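Local coordinates for Lmaj004144AAA protein (Leishmania major, PDB 1Y63) that probably transfers phosphate between ATP and AMP as an AK6-type adenylate kinase, with ATPase activity and a likely role in small ribosomal subunit maturation, at residues A126-A129 and E130-A134; G22-S25 and M26-I30; L95-E98 and R99-H102. All blocks are in the same frame, centred on the assembly; numbering follows the deposited sequence. Where two conformers were deposited one is given.

Overall arrangement
All three contacts are local, each between neighbouring residues of one continuous stretch. Contacts 1 and 2 are helical, on helix 125-136 and helix 23-33, whereas contact 3 is a turn in the loop between strands 85-89 and 103-108. Contact 1 is at the surface, about 18 Å from the chain centre, and pairs charged side chains. Contact 2, about 9 Å from that centre, is partly buried and directs amides and hydroxyls to ADP and manganese. Contact 3 is also partly buried but mostly aromatic. Contacts 2 and 3 lie on opposite sides of the chain centre. The nearest atoms of contacts 1 and 2 are about 8 Å apart.

Contact 1 of 3, residues A126-A129 and E130-A134; sequences AKRA and ENMEA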
loop_
_atom_site.group_PDB
_atom_site.type_symbol
_atom_site.label_atom_id
_atom_site.label_comp_id
_atom_site.label_asym_id
_atom_site.label_seq_id
_atom_site.Cartn_x
_atom_site.Cartn_y
_atom_site.Cartn_z
ATOM N N ALA A 126 3.716 -18.374 13.118
ATOM C CA ALA A 126 2.971 -17.399 13.895
ATOM C C ALA A 126 2.608 -16.165 13.067
ATOM O O ALA A 126 1.463 -15.672 13.088
ATOM C CB ALA A 126 3.747 -16.998 15.156
ATOM N N LYS A 127 3.581 -15.637 12.324
ATOM C CA LYS A 127 3.308 -14.431 11.550
ATOM C C LYS A 127 2.326 -14.740 10.431
ATOM O O LYS A 127 1.443 -13.949 10.141
ATOM C CB LYS A 127 4.616 -13.832 11.028
ATOM C CG LYS A 127 5.415 -13.149 12.112
ATOM C CD LYS A 127 4.855 -11.761 12.397
ATOM C CE LYS A 127 5.655 -11.033 13.467
ATOM N NZ LYS A 127 5.216 -11.356 14.849
ATOM N N ARG A 128 2.453 -15.919 9.827
ATOM C CA ARG A 128 1.506 -16.340 8.808
ATOM C C ARG A 128 0.086 -16.383 9.355
ATOM O O ARG A 128 -0.836 -15.831 8.750
ATOM C CB ARG A 128 1.892 -17.696 8.222
ATOM C CG ARG A 128 0.939 -18.242 7.157
ATOM C CD ARG A 128 1.477 -19.493 6.506
ATOM N NE ARG A 128 1.643 -20.564 7.496
ATOM C CZ ARG A 128 2.180 -21.765 7.281
ATOM N NH1 ARG A 128 2.621 -22.120 6.074
ATOM N NH2 ARG A 128 2.296 -22.627 8.292
ATOM N N ALA A 129 -0.112 -17.029 10.501
ATOM C CA ALA A 129 -1.455 -17.098 11.103
ATOM C C ALA A 129 -2.015 -15.738 11.486
ATOM O O ALA A 129 -3.212 -15.476 11.317
ATOM C CB ALA A 129 -1.424 -17.985 12.326
ATOM N N GLU A 130 -1.170 -14.883 12.050
ATOM C CA GLU A 130 -1.543 -13.506 12.379
ATOM C C GLU A 130 -2.014 -12.732 11.150
ATOM O O GLU A 130 -3.032 -12.014 11.191
ATOM C CB GLU A 130 -0.366 -12.783 13.009
ATOM C CG GLU A 130 -0.083 -13.154 14.433
ATOM C CD GLU A 130 1.291 -12.711 14.873
ATOM O OE1 GLU A 130 1.702 -11.597 14.488
ATOM O OE2 GLU A 130 1.962 -13.477 15.595
ATOM N N ASN A 131 -1.298 -12.890 10.046
ATOM C CA ASN A 131 -1.690 -12.222 8.821
ATOM C C ASN A 131 -2.959 -12.806 8.231
ATOM O O ASN A 131 -3.795 -12.085 7.730
ATOM C CB ASN A 131 -0.561 -12.233 7.799
ATOM C CG ASN A 131 0.571 -11.296 8.159
ATOM O OD1 ASN A 131 0.342 -10.167 8.609
ATOM N ND2 ASN A 131 1.786 -11.721 7.868
ATOM N N MET A 132 -3.139 -14.120 8.312
ATOM C CA MET A 132 -4.372 -14.720 7.831
ATOM C C MET A 132 -5.583 -14.199 8.601
ATOM O O MET A 132 -6.635 -13.942 8.011
ATOM C CB MET A 132 -4.301 -16.242 8.001
ATOM C CG MET A 132 -3.229 -16.918 7.162
ATOM S SD MET A 132 -3.582 -16.810 5.403
ATOM C CE MET A 132 -5.047 -17.779 5.298
ATOM N N GLU A 133 -5.436 -14.071 9.921
ATOM C CA GLU A 133 -6.521 -13.566 10.757
ATOM C C GLU A 133 -6.788 -12.092 10.412
ATOM O O GLU A 133 -7.945 -11.683 10.325
ATOM C CB GLU A 133 -6.145 -13.743 12.234
ATOM C CG GLU A 133 -7.171 -13.224 13.231
ATOM C CD GLU A 133 -8.500 -13.922 13.172
ATOM O OE1 GLU A 133 -8.684 -14.879 12.374
ATOM O OE2 GLU A 133 -9.373 -13.504 13.955
ATOM N N ALA A 134 -5.731 -11.320 10.188
ATOM C CA ALA A 134 -5.907 -9.884 9.836
ATOM C C ALA A 134 -6.706 -9.729 8.543
ATOM O O ALA A 134 -7.544 -8.831 8.412
ATOM C CB ALA A 134 -4.587 -9.193 9.727
#
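Lys127 and Glu130 meet one helical turn apart in a long salt bridge, with Lys127 NZ 3.5 Å from Glu130 OE1. The lysine chain bends at chi2 (-80°) and again at its end, which carries the ammonium group back beside the carboxylate; Lys127 CD also lies 3.8 Å from Glu130 OE1, so the carboxylate meets the aliphatic part of the chain as well as its tip. The other oxygen, Glu130 OE2, lies back over the first turn, 3.4 Å from Ala126 O, a contact between two acceptors that makes no bond. Being long and on an exposed flank, the pair is probably only a modest electrostatic link. Beneath it, Glu130 N donates a nearly straight bond to Ala126 O (2.9 Å, 167°), and Glu130 CG rests 3.2 Å from the same oxygen. The next backbone bonds follow in step: Asn131 N to Lys127 O, Met132 N to Arg128 O and Glu133 N to Ala129 O.

The neighbouring faces of the helix look elsewhere. Asn131, the buried member, packs on Thr18 and Pro19 of the nucleotide-binding loop and on Tyr123, and its side chain is about 3 Å from a bound manganese ion. Met132 CG bears on Arg128 O at 3.1 Å; both side chains, Met132 and Arg128, lean on Phe115 of helix 111-120, to which Arg128 is also tied by a hydrogen bond from NH1 to Thr119 OG1. Further hydrogen bonds join Glu133 OE2 to Gln137 NE2 and Lys127 N to Ser124 OG. The arrangement is an alpha-helical turn with an i to i+3 lysine-glutamate pair on its open flank and mixed polar and apolar contacts on its other faces; residues 126-130 form the last part of the predicted LID region (120-130), the segment that in adenylate kinases closes over the nucleotide.

Contact 2 of 3, residues G22-S25 and M26-I30; sequences GKTS and MAEMI. With MN (manganese (II) ion), chain C; MN (manganese (II) ion), chain B; ADP (adenosine-5'-diphosphate), chain Q.
Glu28, whose CG lies 4.3 Å from Thr24 CG2, offers a flat carboxylate that is used through one oxygen: OE2 binds a manganese ion at 2.2 Å, shared with His39, and the metal stands somewhat out of the carboxylate plane. The other flat group is the ADP adenine, which Ser25 OG approaches from off the ring plane, 3.6 Å from C8. The same hydroxyl donates to ADP O1A at 2.7 Å, joined there by Ser25 N. On the beta-phosphate, O2B is held by three donors: Gly22 N, Lys23 N and Lys23 NZ, the last at 2.8 Å. Thr24 N bonds to O3B, which shares a second manganese ion with Thr24 OG1 (2.1 Å from the metal) and four waters. A chi1 of -60° sets OG1 beside its own backbone N, pointing at the manganese ion that O3B also binds; Asp89 OD2 is its second-shell partner.

Gly22, the N-cap, starts the helix with its O accepting from Met26 N at 2.9 Å, and the helix N-terminus probably adds to the attraction for the phosphates, as in other Walker A loops. Helix 23-33 is wedged into the fold: Met26 and Met29 meet helix 161-178, while Ala27 packs on strands 37-41 and 85-89 and Ile30 on the central strand 12-16.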
loop_
_atom_site.group_PDB
_atom_site.type_symbol
_atom_site.label_atom_id
_atom_site.label_comp_id
_atom_site.label_asym_id
_atom_site.label_seq_id
_atom_site.Cartn_x
_atom_site.Cartn_y
_atom_site.Cartn_z
ATOM N N GLY A 22 -0.338 -8.702 -2.378
ATOM C CA GLY A 22 0.225 -8.324 -3.675
ATOM C C GLY A 22 0.598 -6.888 -3.868
ATOM O O GLY A 22 0.696 -6.439 -5.015
ATOM N N LYS A 23 0.797 -6.151 -2.772
ATOM C CA LYS A 23 1.037 -4.687 -2.852
ATOM C C LYS A 23 2.268 -4.329 -3.649
ATOM O O LYS A 23 2.224 -3.508 -4.564
ATOM C CB LYS A 23 1.128 -4.077 -1.456
ATOM C CG LYS A 23 -0.061 -4.282 -0.558
ATOM C CD LYS A 23 0.190 -3.687 0.807
ATOM C CE LYS A 23 1.290 -4.359 1.574
ATOM N NZ LYS A 23 0.936 -5.786 1.893
ATOM N N THR A 24 3.389 -4.959 -3.306
ATOM C CA THR A 24 4.648 -4.649 -3.962
ATOM C C THR A 24 4.610 -5.053 -5.424
ATOM O O THR A 24 5.071 -4.285 -6.308
ATOM C CB THR A 24 5.819 -5.305 -3.203
ATOM O OG1 THR A 24 5.850 -4.799 -1.861
ATOM C CG2 THR A 24 7.158 -4.994 -3.920
ATOM N N SER A 25 4.033 -6.217 -5.698
ATOM C CA SER A 25 3.880 -6.684 -7.074
ATOM C C SER A 25 3.054 -5.707 -7.912
ATOM O O SER A 25 3.402 -5.392 -9.048
ATOM C CB SER A 25 3.280 -8.074 -7.117
ATOM O OG SER A 25 4.132 -8.992 -6.452
ATOM N N MET A 26 1.934 -5.266 -7.351
ATOM C CA MET A 26 1.077 -4.309 -8.068
ATOM C C MET A 26 1.753 -2.965 -8.229
ATOM O O MET A 26 1.701 -2.368 -9.295
ATOM C CB MET A 26 -0.272 -4.134 -7.407
ATOM C CG MET A 26 -1.194 -3.249 -8.231
ATOM S SD MET A 26 -2.845 -3.119 -7.530
ATOM C CE MET A 26 -3.465 -4.753 -7.919
ATOM N N ALA A 27 2.431 -2.490 -7.189
ATOM C CA ALA A 27 3.114 -1.202 -7.279
ATOM C C ALA A 27 4.227 -1.257 -8.344
ATOM O O ALA A 27 4.458 -0.268 -9.063
ATOM C CB ALA A 27 3.681 -0.813 -5.948
ATOM N N GLU A 28 4.928 -2.391 -8.425
ATOM C CA GLU A 28 5.955 -2.513 -9.446
ATOM C C GLU A 28 5.359 -2.597 -10.840
ATOM O O GLU A 28 5.923 -2.060 -11.795
ATOM C CB GLU A 28 6.905 -3.668 -9.150
ATOM C CG GLU A 28 7.697 -3.447 -7.855
ATOM C CD GLU A 28 8.853 -2.454 -7.981
ATOM O OE1 GLU A 28 8.981 -1.733 -8.997
ATOM O OE2 GLU A 28 9.656 -2.391 -7.031
ATOM N N MET A 29 4.210 -3.243 -10.981
ATOM C CA MET A 29 3.495 -3.194 -12.261
ATOM C C MET A 29 3.107 -1.787 -12.676
ATOM O O MET A 29 3.286 -1.398 -13.828
ATOM C CB MET A 29 2.270 -4.088 -12.229
ATOM C CG MET A 29 1.568 -4.138 -13.557
ATOM S SD MET A 29 0.073 -5.145 -13.707
ATOM C CE MET A 29 0.762 -6.736 -14.126
ATOM N N ILE A 30 2.604 -1.011 -11.730
ATOM C CA ILE A 30 2.285 0.381 -11.988
ATOM C C ILE A 30 3.533 1.166 -12.399
ATOM O O ILE A 30 3.527 1.915 -13.383
ATOM C CB ILE A 30 1.587 0.996 -10.749
ATOM C CG1 ILE A 30 0.181 0.405 -10.582
ATOM C CG2 ILE A 30 1.547 2.515 -10.822
ATOM C CD1 ILE A 30 -0.421 0.626 -9.217
HETATM MN MN MN C . 10.524 -0.551 -6.262
HETATM MN MN MN B . 5.606 -5.970 -0.097
HETATM P PB ADP Q . 2.876 -7.849 -0.418
HETATM O O1B ADP Q . 3.323 -8.529 0.862
HETATM O O2B ADP Q . 1.440 -7.384 -0.294
HETATM O O3B ADP Q . 3.835 -6.774 -0.922
HETATM P PA ADP Q . 3.794 -9.279 -2.774
HETATM O O1A ADP Q . 3.628 -8.276 -3.896
HETATM O O2A ADP Q . 5.202 -9.417 -2.198
HETATM O O3A ADP Q . 2.776 -8.994 -1.586
HETATM O "O5'" ADP Q . 3.279 -10.719 -3.255
HETATM C "C5'" ADP Q . 3.928 -11.884 -2.765
HETATM C "C4'" ADP Q . 3.886 -12.884 -3.895
HETATM O "O4'" ADP Q . 2.532 -13.132 -4.261
HETATM C "C3'" ADP Q . 4.549 -12.402 -5.174
HETATM O "O3'" ADP Q . 5.965 -12.559 -5.174
HETATM C "C2'" ADP Q . 3.868 -13.263 -6.202
HETATM O "O2'" ADP Q . 4.381 -14.590 -6.158
HETATM C "C1'" ADP Q . 2.464 -13.356 -5.667
HETATM N N9 ADP Q . 1.471 -12.405 -6.198
HETATM C C8 ADP Q . 1.242 -11.093 -5.860
HETATM N N7 ADP Q . 0.179 -10.599 -6.532
HETATM C C5 ADP Q . -0.301 -11.631 -7.308
HETATM C C6 ADP Q . -1.407 -11.764 -8.242
HETATM N N6 ADP Q . -2.232 -10.725 -8.477
HETATM N N1 ADP Q . -1.561 -12.972 -8.825
HETATM C C2 ADP Q . -0.721 -14.005 -8.552
HETATM N N3 ADP Q . 0.325 -13.984 -7.705
HETATM C C4 ADP Q . 0.559 -12.800 -7.073
HETATM O O HOH W 1 7.501 -5.221 0.763
HETATM O O HOH W 2 4.596 -4.268 0.725
HETATM O O HOH W 3 5.297 -7.151 1.784
HETATM O O HOH W 4 6.780 -7.603 -1.002
HETATM O O HOH W 5 11.138 -1.400 -4.336
#

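Contact 3 of 3, residues L95-E98 and R99-H102; sequences LFPE and RWFH. With MN (manganese (II) ion), chain F.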
loop_
_atom_site.group_PDB
_atom_site.type_symbol
_atom_site.label_atom_id
_atom_site.label_comp_id
_atom_site.label_asym_id
_atom_site.label_seq_id
_atom_site.Cartn_x
_atom_site.Cartn_y
_atom_site.Cartn_z
ATOM N N LEU A 95 -1.818 6.270 9.173
ATOM C CA LEU A 95 -0.773 7.199 9.554
ATOM C C LEU A 95 -0.524 8.323 8.571
ATOM O O LEU A 95 -0.055 9.385 8.970
ATOM C CB LEU A 95 0.515 6.462 9.824
ATOM C CG LEU A 95 1.320 5.929 8.636
ATOM C CD1 LEU A 95 2.717 5.554 9.080
ATOM C CD2 LEU A 95 0.660 4.745 8.007
ATOM N N PHE A 96 -0.843 8.120 7.306
ATOM C CA PHE A 96 -0.484 9.113 6.296
ATOM C C PHE A 96 -1.552 10.198 6.202
ATOM O O PHE A 96 -2.748 9.922 6.391
ATOM C CB PHE A 96 -0.366 8.482 4.915
ATOM C CG PHE A 96 0.579 7.302 4.822
ATOM C CD1 PHE A 96 1.899 7.402 5.216
ATOM C CD2 PHE A 96 0.146 6.092 4.308
ATOM C CE1 PHE A 96 2.763 6.329 5.096
ATOM C CE2 PHE A 96 1.016 5.009 4.205
ATOM C CZ PHE A 96 2.326 5.150 4.584
ATOM N N PRO A 97 -1.131 11.429 5.873
ATOM C CA PRO A 97 -2.088 12.510 5.681
ATOM C C PRO A 97 -2.890 12.319 4.407
ATOM O O PRO A 97 -2.340 11.992 3.360
ATOM C CB PRO A 97 -1.219 13.754 5.595
ATOM C CG PRO A 97 0.080 13.316 5.239
ATOM C CD PRO A 97 0.249 11.888 5.683
ATOM N N GLU A 98 -4.190 12.582 4.484
ATOM C CA GLU A 98 -5.058 12.545 3.329
ATOM C C GLU A 98 -4.604 13.497 2.236
ATOM O O GLU A 98 -4.834 13.233 1.071
ATOM C CB GLU A 98 -6.502 12.834 3.718
ATOM C CG GLU A 98 -7.173 11.772 4.511
ATOM C CD GLU A 98 -8.637 12.108 4.755
ATOM O OE1 GLU A 98 -9.386 12.207 3.764
ATOM O OE2 GLU A 98 -9.022 12.300 5.934
ATOM N N ARG A 99 -3.930 14.579 2.603
ATOM C CA ARG A 99 -3.376 15.525 1.654
ATOM C C ARG A 99 -2.530 14.865 0.548
ATOM O O ARG A 99 -2.481 15.370 -0.593
ATOM C CB ARG A 99 -2.511 16.531 2.436
ATOM C CG ARG A 99 -1.728 17.516 1.600
ATOM C CD ARG A 99 -1.149 18.612 2.442
ATOM N NE ARG A 99 -0.369 18.088 3.550
ATOM C CZ ARG A 99 0.907 17.724 3.473
ATOM N NH1 ARG A 99 1.580 17.842 2.331
ATOM N NH2 ARG A 99 1.509 17.217 4.531
ATOM N N TRP A 100 -1.828 13.794 0.900
ATOM C CA TRP A 100 -0.871 13.173 -0.037
ATOM C C TRP A 100 -1.530 12.426 -1.168
ATOM O O TRP A 100 -0.982 12.393 -2.268
ATOM C CB TRP A 100 0.020 12.191 0.692
ATOM C CG TRP A 100 1.089 12.776 1.570
ATOM C CD1 TRP A 100 1.423 14.085 1.730
ATOM C CD2 TRP A 100 1.971 12.030 2.403
ATOM N NE1 TRP A 100 2.471 14.201 2.609
ATOM C CE2 TRP A 100 2.830 12.950 3.031
ATOM C CE3 TRP A 100 2.139 10.659 2.653
ATOM C CZ2 TRP A 100 3.815 12.551 3.911
ATOM C CZ3 TRP A 100 3.126 10.268 3.518
ATOM C CH2 TRP A 100 3.936 11.193 4.141
ATOM N N PHE A 101 -2.689 11.803 -0.922
ATOM C CA PHE A 101 -3.178 10.752 -1.824
ATOM C C PHE A 101 -4.419 11.101 -2.630
ATOM O O PHE A 101 -5.389 11.674 -2.104
ATOM C CB PHE A 101 -3.402 9.433 -1.062
ATOM C CG PHE A 101 -2.115 8.811 -0.581
ATOM C CD1 PHE A 101 -1.177 8.383 -1.505
ATOM C CD2 PHE A 101 -1.818 8.710 0.752
ATOM C CE1 PHE A 101 0.005 7.848 -1.119
ATOM C CE2 PHE A 101 -0.611 8.160 1.158
ATOM C CZ PHE A 101 0.284 7.705 0.216
ATOM N N HIS A 102 -4.381 10.714 -3.905
ATOM C CA HIS A 102 -5.518 10.884 -4.810
ATOM C C HIS A 102 -6.307 9.622 -5.042
ATOM O O HIS A 102 -7.390 9.695 -5.592
ATOM C CB HIS A 102 -5.040 11.448 -6.133
ATOM C CG HIS A 102 -4.197 12.650 -5.956
ATOM N ND1 HIS A 102 -2.821 12.602 -5.985
ATOM C CD2 HIS A 102 -4.529 13.918 -5.618
ATOM C CE1 HIS A 102 -2.343 13.808 -5.732
ATOM N NE2 HIS A 102 -3.360 14.624 -5.497
HETATM MN MN MN F . -8.937 10.944 7.796
HETATM O O HOH W 6 -6.456 11.250 0.404
HETATM O O HOH W 7 -7.678 11.047 8.024
#
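Glu98 O is gripped twice, by Phe101 N at 3.3 Å and by a water at 2.6 Å that also donates to Phe101 O, closing a small bridge over the turn. Just before it, Trp100 N bonds to Pro97 O (3.1 Å); both backbone bonds span i to i+3 residues.

Pro97 CG sits squarely over the five-membered ring of Trp100, 3.5 Å from its centroid and 8° off the normal, a clear CH-pi contact. Phe96 CD1 touches Trp100 CZ3 at 3.6 Å, the two rings lying oblique to one another. Phe101 turns its edge to the face of Phe96 in an offset edge-to-face pair (planes at 67°), and Phe96 CB lies in turn at the edge of Phe101. Trp100 NE1 hydrogen-bonds Glu77 OE1 of helix 66-80; Arg99 NH1 makes a salt bridge with Glu77 OE2 and a hydrogen bond to Glu6 O. Outward, Glu98 OE2 binds manganese at 2.3 Å, at a site that also includes Ala147.

Aromatic and proline contacts thus fix the inner side of the turn against helix 66-80 and strand 12-16, whereas Glu98 puts a carboxylate on manganese away from the rings, and Arg99 and Trp100 add polar ties to Glu77.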